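Local coordinates for rifin (Plasmodium falciparum, PDB 7JZI), which belongs to the RIFIN family of variant surface antigens of the malaria parasite and probably engages host immune proteins through this helical part of its extracellular region, at residues B[24-28]-B[112-116]; B[33-39]-B[79-84]; B[84-88]-B[101-105]. All coordinates share one frame; numbering follows the deposited sequence.

Interaction 1 of 3, residues B[24-28]-B[112-116]; sequences MKIVI and ALEKA
V27 and A112 bring two antiparallel helices together: their CA atoms are 5.4 Å apart, the nearest backbone pair of the contact. I26, the residue before V27, falls opposite A116, one turn on from A112, with 6.4 Å between CA atoms. The axes of 24-28 and 112-116 pass 8.6 Å from each other with their N-to-C directions 154° apart, so the helices run nearly antiparallel with a moderate tilt. The small side chains of A112 and A116 let V27 and I26 come up to the helix backbone.

V27 uses one branch. With CG1 beside its own backbone N and anti to the carbonyl carbon (chi1 -55°), this methyl reaches between the two alanines, 3.5 Å from A116 CB and 4.0 Å from A112 CB, and it also rests on the carbonyl oxygen of A112. That oxygen is already used within its own helix, where it accepts the bond from A116 N. I26 works from its far end: CD1 lies 3.4 Å from A116 CA and equally near K115 CG, and the aliphatic part of the bent lysine chain crosses it at the more exposed margin. On another flank, L113 turns away to V56 and T57 of helix 56-70, while Y53 touches A116. The side-chain packing is apolar, pairing helices 8-33 and 101-127 of this all-helical rifin domain.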
loop_
_atom_site.group_PDB
_atom_site.type_symbol
_atom_site.label_atom_id
_atom_site.label_comp_id
_atom_site.label_asym_id
_atom_site.label_seq_id
_atom_site.Cartn_x
_atom_site.Cartn_y
_atom_site.Cartn_z
ATOM N N MET B 24 -12.622 -5.883 -21.060
ATOM C CA MET B 24 -11.639 -4.945 -20.511
ATOM C C MET B 24 -12.233 -3.658 -19.919
ATOM O O MET B 24 -11.610 -3.074 -19.021
ATOM C CB MET B 24 -10.584 -4.586 -21.550
ATOM C CG MET B 24 -9.300 -4.100 -20.873
ATOM S SD MET B 24 -7.853 -3.973 -21.922
ATOM C CE MET B 24 -7.692 -2.197 -21.951
ATOM N N LYS B 25 -13.353 -3.142 -20.446
ATOM C CA LYS B 25 -13.844 -1.837 -19.980
ATOM C C LYS B 25 -14.229 -1.831 -18.492
ATOM O O LYS B 25 -13.843 -0.911 -17.746
ATOM C CB LYS B 25 -15.017 -1.368 -20.847
ATOM C CG LYS B 25 -14.873 -1.743 -22.307
ATOM C CD LYS B 25 -15.653 -0.778 -23.173
ATOM C CE LYS B 25 -15.643 -1.212 -24.609
ATOM N NZ LYS B 25 -16.716 -2.150 -24.912
ATOM N N ILE B 26 -15.021 -2.812 -18.048
ATOM C CA ILE B 26 -15.374 -2.871 -16.631
ATOM C C ILE B 26 -14.115 -2.910 -15.756
ATOM O O ILE B 26 -14.060 -2.292 -14.681
ATOM C CB ILE B 26 -16.360 -4.034 -16.370
ATOM C CG1 ILE B 26 -15.803 -5.412 -16.752
ATOM C CG2 ILE B 26 -17.739 -3.807 -17.032
ATOM C CD1 ILE B 26 -16.927 -6.526 -16.608
ATOM N N VAL B 27 -13.074 -3.619 -16.189
ATOM C CA VAL B 27 -11.907 -3.651 -15.315
ATOM C C VAL B 27 -11.067 -2.380 -15.433
ATOM O O VAL B 27 -10.354 -2.030 -14.487
ATOM C CB VAL B 27 -11.043 -4.908 -15.554
ATOM C CG1 VAL B 27 -11.866 -6.202 -15.421
ATOM C CG2 VAL B 27 -10.328 -4.873 -16.890
ATOM N N ILE B 28 -11.157 -1.627 -16.536
ATOM C CA ILE B 28 -10.528 -0.301 -16.487
ATOM C C ILE B 28 -11.247 0.589 -15.481
ATOM O O ILE B 28 -10.616 1.411 -14.800
ATOM C CB ILE B 28 -10.352 0.358 -17.878
ATOM C CG1 ILE B 28 -11.628 0.685 -18.674
ATOM C CG2 ILE B 28 -9.377 -0.428 -18.742
ATOM C CD1 ILE B 28 -12.268 2.042 -18.360
ATOM N N ALA B 112 -12.685 -7.747 -9.931
ATOM C CA ALA B 112 -12.729 -7.151 -11.269
ATOM C C ALA B 112 -12.634 -8.203 -12.377
ATOM O O ALA B 112 -13.343 -8.120 -13.388
ATOM C CB ALA B 112 -11.609 -6.119 -11.415
ATOM N N LEU B 113 -11.814 -9.238 -12.180
ATOM C CA LEU B 113 -11.571 -10.190 -13.260
ATOM C C LEU B 113 -12.711 -11.180 -13.421
ATOM O O LEU B 113 -13.041 -11.557 -14.546
ATOM C CB LEU B 113 -10.263 -10.952 -13.005
ATOM C CG LEU B 113 -9.796 -12.017 -14.015
ATOM C CD1 LEU B 113 -8.282 -12.145 -13.993
ATOM C CD2 LEU B 113 -10.412 -13.392 -13.749
ATOM N N GLU B 114 -13.363 -11.571 -12.336
ATOM C CA GLU B 114 -14.492 -12.470 -12.505
ATOM C C GLU B 114 -15.743 -11.707 -12.917
ATOM O O GLU B 114 -16.544 -12.229 -13.703
ATOM C CB GLU B 114 -14.704 -13.302 -11.239
ATOM C CG GLU B 114 -13.383 -13.924 -10.771
ATOM C CD GLU B 114 -13.438 -15.437 -10.575
ATOM O OE1 GLU B 114 -14.502 -16.040 -10.838
ATOM O OE2 GLU B 114 -12.393 -16.032 -10.212
ATOM N N LYS B 115 -15.867 -10.447 -12.486
ATOM C CA LYS B 115 -16.719 -9.467 -13.144
ATOM C C LYS B 115 -16.559 -9.543 -14.659
ATOM O O LYS B 115 -17.526 -9.780 -15.396
ATOM C CB LYS B 115 -16.296 -8.087 -12.613
ATOM C CG LYS B 115 -16.960 -6.860 -13.185
ATOM C CD LYS B 115 -18.456 -6.846 -13.093
ATOM C CE LYS B 115 -18.849 -6.027 -11.871
ATOM N NZ LYS B 115 -19.935 -5.053 -12.175
ATOM N N ALA B 116 -15.314 -9.393 -15.127
ATOM C CA ALA B 116 -15.055 -9.304 -16.561
ATOM C C ALA B 116 -15.346 -10.611 -17.277
ATOM O O ALA B 116 -15.907 -10.604 -18.375
ATOM C CB ALA B 116 -13.608 -8.885 -16.813
#

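Interaction 2 of 3, residues B[33-39]-B[79-84]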
loop_
_atom_site.group_PDB
_atom_site.type_symbol
_atom_site.label_atom_id
_atom_site.label_comp_id
_atom_site.label_asym_id
_atom_site.label_seq_id
_atom_site.Cartn_x
_atom_site.Cartn_y
_atom_site.Cartn_z
ATOM N N ALA B 33 -10.717 3.134 -10.317
ATOM C CA ALA B 33 -11.212 3.224 -8.946
ATOM C C ALA B 33 -10.094 3.148 -7.905
ATOM O O ALA B 33 -10.189 3.796 -6.858
ATOM C CB ALA B 33 -12.234 2.120 -8.694
ATOM N N LEU B 34 -9.050 2.355 -8.157
ATOM C CA LEU B 34 -7.845 2.271 -7.331
ATOM C C LEU B 34 -6.860 3.408 -7.586
ATOM O O LEU B 34 -5.807 3.458 -6.934
ATOM C CB LEU B 34 -7.139 0.940 -7.611
ATOM C CG LEU B 34 -7.860 -0.349 -7.208
ATOM C CD1 LEU B 34 -6.864 -1.453 -6.948
ATOM C CD2 LEU B 34 -8.733 -0.123 -5.976
ATOM N N LYS B 35 -7.166 4.270 -8.562
ATOM C CA LYS B 35 -6.274 5.305 -9.103
ATOM C C LYS B 35 -4.964 4.744 -9.647
ATOM O O LYS B 35 -3.890 5.321 -9.439
ATOM C CB LYS B 35 -5.925 6.467 -8.185
ATOM C CG LYS B 35 -6.975 7.510 -7.876
ATOM C CD LYS B 35 -7.230 7.741 -6.417
ATOM C CE LYS B 35 -7.951 9.157 -6.420
ATOM N NZ LYS B 35 -7.634 9.994 -5.280
ATOM N N VAL B 36 -5.014 3.591 -10.304
ATOM C CA VAL B 36 -3.851 3.175 -11.066
ATOM C C VAL B 36 -3.500 4.256 -12.103
ATOM O O VAL B 36 -2.361 4.333 -12.570
ATOM C CB VAL B 36 -4.167 1.809 -11.696
ATOM C CG1 VAL B 36 -3.035 1.331 -12.567
ATOM C CG2 VAL B 36 -4.475 0.790 -10.617
ATOM N N ASP B 37 -4.458 5.129 -12.439
ATOM C CA ASP B 37 -4.263 6.408 -13.135
ATOM C C ASP B 37 -3.133 7.327 -12.651
ATOM O O ASP B 37 -2.437 7.950 -13.469
ATOM C CB ASP B 37 -5.627 7.112 -13.172
ATOM C CG ASP B 37 -5.699 8.192 -14.223
ATOM O OD1 ASP B 37 -6.159 7.961 -15.363
ATOM O OD2 ASP B 37 -5.573 9.350 -13.755
ATOM N N THR B 38 -2.884 7.429 -11.350
ATOM C CA THR B 38 -1.949 8.479 -10.964
ATOM C C THR B 38 -0.489 8.025 -10.960
ATOM O O THR B 38 0.401 8.880 -10.909
ATOM C CB THR B 38 -2.345 9.065 -9.611
ATOM O OG1 THR B 38 -1.325 9.958 -9.160
ATOM C CG2 THR B 38 -2.569 7.966 -8.591
ATOM N N LEU B 39 -0.218 6.724 -11.046
ATOM C CA LEU B 39 1.163 6.246 -11.023
ATOM C C LEU B 39 1.952 6.726 -12.240
ATOM O O LEU B 39 1.533 6.519 -13.383
ATOM C CB LEU B 39 1.197 4.718 -10.950
ATOM C CG LEU B 39 0.402 4.043 -9.834
ATOM C CD1 LEU B 39 0.503 2.542 -9.978
ATOM C CD2 LEU B 39 0.918 4.491 -8.483
ATOM N N HIS B 79 1.015 12.063 -2.668
ATOM C CA HIS B 79 0.642 11.437 -3.922
ATOM C C HIS B 79 -0.793 10.935 -3.843
ATOM O O HIS B 79 -1.192 10.342 -2.834
ATOM C CB HIS B 79 1.606 10.275 -4.215
ATOM C CG HIS B 79 1.372 9.584 -5.524
ATOM N ND1 HIS B 79 0.200 8.924 -5.826
ATOM C CD2 HIS B 79 2.186 9.411 -6.591
ATOM C CE1 HIS B 79 0.295 8.394 -7.031
ATOM N NE2 HIS B 79 1.491 8.671 -7.516
ATOM N N PRO B 80 -1.586 11.149 -4.898
ATOM C CA PRO B 80 -3.033 10.883 -4.801
ATOM C C PRO B 80 -3.398 9.451 -4.443
ATOM O O PRO B 80 -4.422 9.240 -3.779
ATOM C CB PRO B 80 -3.557 11.233 -6.202
ATOM C CG PRO B 80 -2.458 11.932 -6.917
ATOM C CD PRO B 80 -1.234 11.975 -6.065
ATOM N N ILE B 81 -2.619 8.459 -4.881
ATOM C CA ILE B 81 -2.995 7.016 -4.705
ATOM C C ILE B 81 -3.077 6.608 -3.245
ATOM O O ILE B 81 -3.813 5.671 -2.931
ATOM C CB ILE B 81 -2.093 6.046 -5.490
ATOM C CG1 ILE B 81 -2.819 4.733 -5.796
ATOM C CG2 ILE B 81 -0.772 5.805 -4.782
ATOM C CD1 ILE B 81 -1.948 3.678 -6.420
ATOM N N CYS B 82 -2.352 7.295 -2.387
ATOM C CA CYS B 82 -2.246 6.819 -0.997
ATOM C C CYS B 82 -3.620 6.695 -0.328
ATOM O O CYS B 82 -3.781 5.767 0.469
ATOM C CB CYS B 82 -1.236 7.680 -0.258
ATOM S SG CYS B 82 0.399 7.665 -1.034
ATOM N N VAL B 83 -4.584 7.550 -0.653
ATOM C CA VAL B 83 -5.901 7.532 0.048
ATOM C C VAL B 83 -6.600 6.192 -0.172
ATOM O O VAL B 83 -7.347 5.773 0.718
ATOM C CB VAL B 83 -6.783 8.717 -0.378
ATOM C CG1 VAL B 83 -7.211 8.621 -1.832
ATOM C CG2 VAL B 83 -7.989 8.892 0.530
ATOM N N VAL B 84 -6.345 5.521 -1.287
ATOM C CA VAL B 84 -7.090 4.269 -1.607
ATOM C C VAL B 84 -6.799 3.190 -0.563
ATOM O O VAL B 84 -7.589 2.244 -0.459
ATOM C CB VAL B 84 -6.814 3.781 -3.039
ATOM C CG1 VAL B 84 -5.611 2.857 -3.111
ATOM C CG2 VAL B 84 -8.034 3.109 -3.642
#
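T38 OG1 (chi1 172°) and H79 CG (chi1 -177°) are each anti to their own backbone N, which carries the hydroxyl and the imidazole toward one another. The side chains come from opposite directions, and OG1 arrives oblique to the ring, 3.1 Å from H79 CE1, which T38 CG2 also touches. This joins two connecting segments of an all-helical rifin domain, the turn leaving helix 8-33 and the irregular, helix-like turn leading into helix 84-88. K35, the first residue after helix 8-33 to leave helical backbone angles, has positive phi; beyond it T38 points toward 79-84 and L39 brings its end nearer.

I81 is the centre of the packing. Its CB lies 3.7 Å from T38 CG2, its CD1 is 3.6 Å from L39 CD2, and its CG1 rests against the L34 carbonyl oxygen. V84 continues the apolar row, CG2 4.0 Å from L34 CD2. The bent chain of K35 brings NZ to a long 3.6 Å from P80 O. L34 also touches helix 101-127, and L39 helix 56-70; C82 is disulfide-bonded to C71. I81 N donates to H79 ND1 over 3.0 Å, nearly straight at 165° and in the ring plane.

Interaction 3 of 3, residues B[84-88]-B[101-105]; sequences VREKL and QKDAI
L88 sets its side chain against A104, with CD2 4.0 Å from the alanine CB, while its other methyl, CD1, comes 4.2 Å from I105 CG1. The same A104 methyl lies 3.7 Å from the L88 carbonyl oxygen. These are two consecutive helices of the all-helical rifin domain, joined by a 12-residue connection: the short helix 84-88 meets the start of helix 101-127 at 83°, the axes passing 10.4 Å apart. At that distance side chains have to bridge the gap. L88 points toward the other helix, while R85 and Q101 start off to the side and reach across only with the ends of their extended chains.

Those two chains cross at about a right angle, and the amide end of Q101 comes to the edge of the guanidinium, the two planes being 71° apart. Around them, N68 of helix 56-70 touches both side chains, and D64 lies beside Q101. The pair also faces the partner protein of the complex, whose aromatic side chains make a cation-pi contact with R85 and pack on Q101. R85 NH2 hydrogen bonds to the backbone of that other protein, while R85 NE lies 4.0 Å from Q101 CD.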
loop_
_atom_site.group_PDB
_atom_site.type_symbol
_atom_site.label_atom_id
_atom_site.label_comp_id
_atom_site.label_asym_id
_atom_site.label_seq_id
_atom_site.Cartn_x
_atom_site.Cartn_y
_atom_site.Cartn_z
ATOM N N VAL B 84 -6.345 5.521 -1.287
ATOM C CA VAL B 84 -7.090 4.269 -1.607
ATOM C C VAL B 84 -6.799 3.190 -0.563
ATOM O O VAL B 84 -7.589 2.244 -0.459
ATOM C CB VAL B 84 -6.814 3.781 -3.039
ATOM C CG1 VAL B 84 -5.611 2.857 -3.111
ATOM C CG2 VAL B 84 -8.034 3.109 -3.642
ATOM N N ARG B 85 -5.715 3.328 0.191
ATOM C CA ARG B 85 -5.336 2.273 1.156
ATOM C C ARG B 85 -6.474 2.077 2.155
ATOM O O ARG B 85 -6.718 0.932 2.543
ATOM C CB ARG B 85 -4.049 2.668 1.877
ATOM C CG ARG B 85 -2.777 2.129 1.244
ATOM C CD ARG B 85 -1.563 2.659 1.978
ATOM N NE ARG B 85 -0.359 1.920 1.643
ATOM C CZ ARG B 85 0.860 2.258 2.036
ATOM N NH1 ARG B 85 1.896 1.520 1.687
ATOM N NH2 ARG B 85 1.039 3.334 2.776
ATOM N N GLU B 86 -7.151 3.150 2.556
ATOM C CA GLU B 86 -8.196 3.022 3.601
ATOM C C GLU B 86 -9.273 2.069 3.100
ATOM O O GLU B 86 -9.757 1.254 3.894
ATOM C CB GLU B 86 -8.829 4.378 3.888
ATOM C CG GLU B 86 -7.885 5.365 4.546
ATOM C CD GLU B 86 -8.468 6.758 4.710
ATOM O OE1 GLU B 86 -9.441 7.077 4.000
ATOM O OE2 GLU B 86 -7.953 7.516 5.553
ATOM N N LYS B 87 -9.631 2.183 1.828
ATOM C CA LYS B 87 -10.646 1.286 1.231
ATOM C C LYS B 87 -10.113 -0.142 1.240
ATOM O O LYS B 87 -10.908 -1.060 1.450
ATOM C CB LYS B 87 -10.988 1.797 -0.168
ATOM C CG LYS B 87 -11.130 3.311 -0.257
ATOM C CD LYS B 87 -11.597 3.816 -1.602
ATOM C CE LYS B 87 -11.738 5.323 -1.636
ATOM N NZ LYS B 87 -12.335 5.797 -2.907
ATOM N N LEU B 88 -8.818 -0.309 0.997
ATOM C CA LEU B 88 -8.212 -1.661 0.943
ATOM C C LEU B 88 -8.322 -2.324 2.311
ATOM O O LEU B 88 -8.404 -3.552 2.358
ATOM C CB LEU B 88 -6.759 -1.553 0.481
ATOM C CG LEU B 88 -6.548 -1.173 -0.983
ATOM C CD1 LEU B 88 -5.083 -0.874 -1.251
ATOM C CD2 LEU B 88 -7.037 -2.279 -1.904
ATOM N N GLN B 101 -1.254 -5.761 1.966
ATOM C CA GLN B 101 -1.745 -4.884 0.878
ATOM C C GLN B 101 -1.867 -5.704 -0.403
ATOM O O GLN B 101 -2.921 -5.637 -1.038
ATOM C CB GLN B 101 -0.813 -3.686 0.729
ATOM C CG GLN B 101 -1.205 -2.709 -0.364
ATOM C CD GLN B 101 -0.262 -1.535 -0.326
ATOM O OE1 GLN B 101 0.234 -1.078 -1.348
ATOM N NE2 GLN B 101 0.021 -1.061 0.874
ATOM N N LYS B 102 -0.826 -6.453 -0.757
ATOM C CA LYS B 102 -0.877 -7.182 -2.016
ATOM C C LYS B 102 -2.082 -8.107 -2.061
ATOM O O LYS B 102 -2.708 -8.260 -3.114
ATOM C CB LYS B 102 0.432 -7.955 -2.213
ATOM C CG LYS B 102 0.507 -8.916 -3.401
ATOM C CD LYS B 102 0.140 -10.341 -3.020
ATOM C CE LYS B 102 0.395 -11.290 -4.177
ATOM N NZ LYS B 102 -0.766 -11.386 -5.097
ATOM N N ASP B 103 -2.450 -8.693 -0.921
ATOM C CA ASP B 103 -3.618 -9.564 -0.905
ATOM C C ASP B 103 -4.894 -8.768 -1.140
ATOM O O ASP B 103 -5.770 -9.206 -1.894
ATOM C CB ASP B 103 -3.687 -10.333 0.413
ATOM C CG ASP B 103 -2.792 -11.556 0.416
ATOM O OD1 ASP B 103 -2.449 -12.053 -0.681
ATOM O OD2 ASP B 103 -2.426 -12.017 1.517
ATOM N N ALA B 104 -4.998 -7.578 -0.542
ATOM C CA ALA B 104 -6.174 -6.741 -0.762
ATOM C C ALA B 104 -6.262 -6.281 -2.211
ATOM O O ALA B 104 -7.352 -6.259 -2.799
ATOM C CB ALA B 104 -6.142 -5.538 0.180
ATOM N N ILE B 105 -5.122 -5.935 -2.812
ATOM C CA ILE B 105 -5.125 -5.522 -4.210
ATOM C C ILE B 105 -5.561 -6.679 -5.098
ATOM O O ILE B 105 -6.369 -6.510 -6.022
ATOM C CB ILE B 105 -3.734 -4.986 -4.599
ATOM C CG1 ILE B 105 -3.365 -3.793 -3.718
ATOM C CG2 ILE B 105 -3.699 -4.573 -6.051
ATOM C CD1 ILE B 105 -2.117 -3.076 -4.155
#

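How the interactions relate
From the N terminus, helix 8-33 passes through 24-28, the first half of interaction 1, whose other half arrives only on helix 101-127. Everything between, including both other contacts, therefore lies within that long closure. Interaction 2 is the first to close: the turn 33-39 meets 79-84 after the chain has gone through helices 43-50 and 56-70. V84 is shared, ending interaction 2 and opening interaction 3, which brings 84-88 to 101-105 after a helix-free connection of 12 residues. These two are in series, their centres 11 Å apart. Helix 101-127 then serves interactions 1 and 3 at sites whose contact centres are 18 Å apart, tying the short helix to the long antiparallel pair.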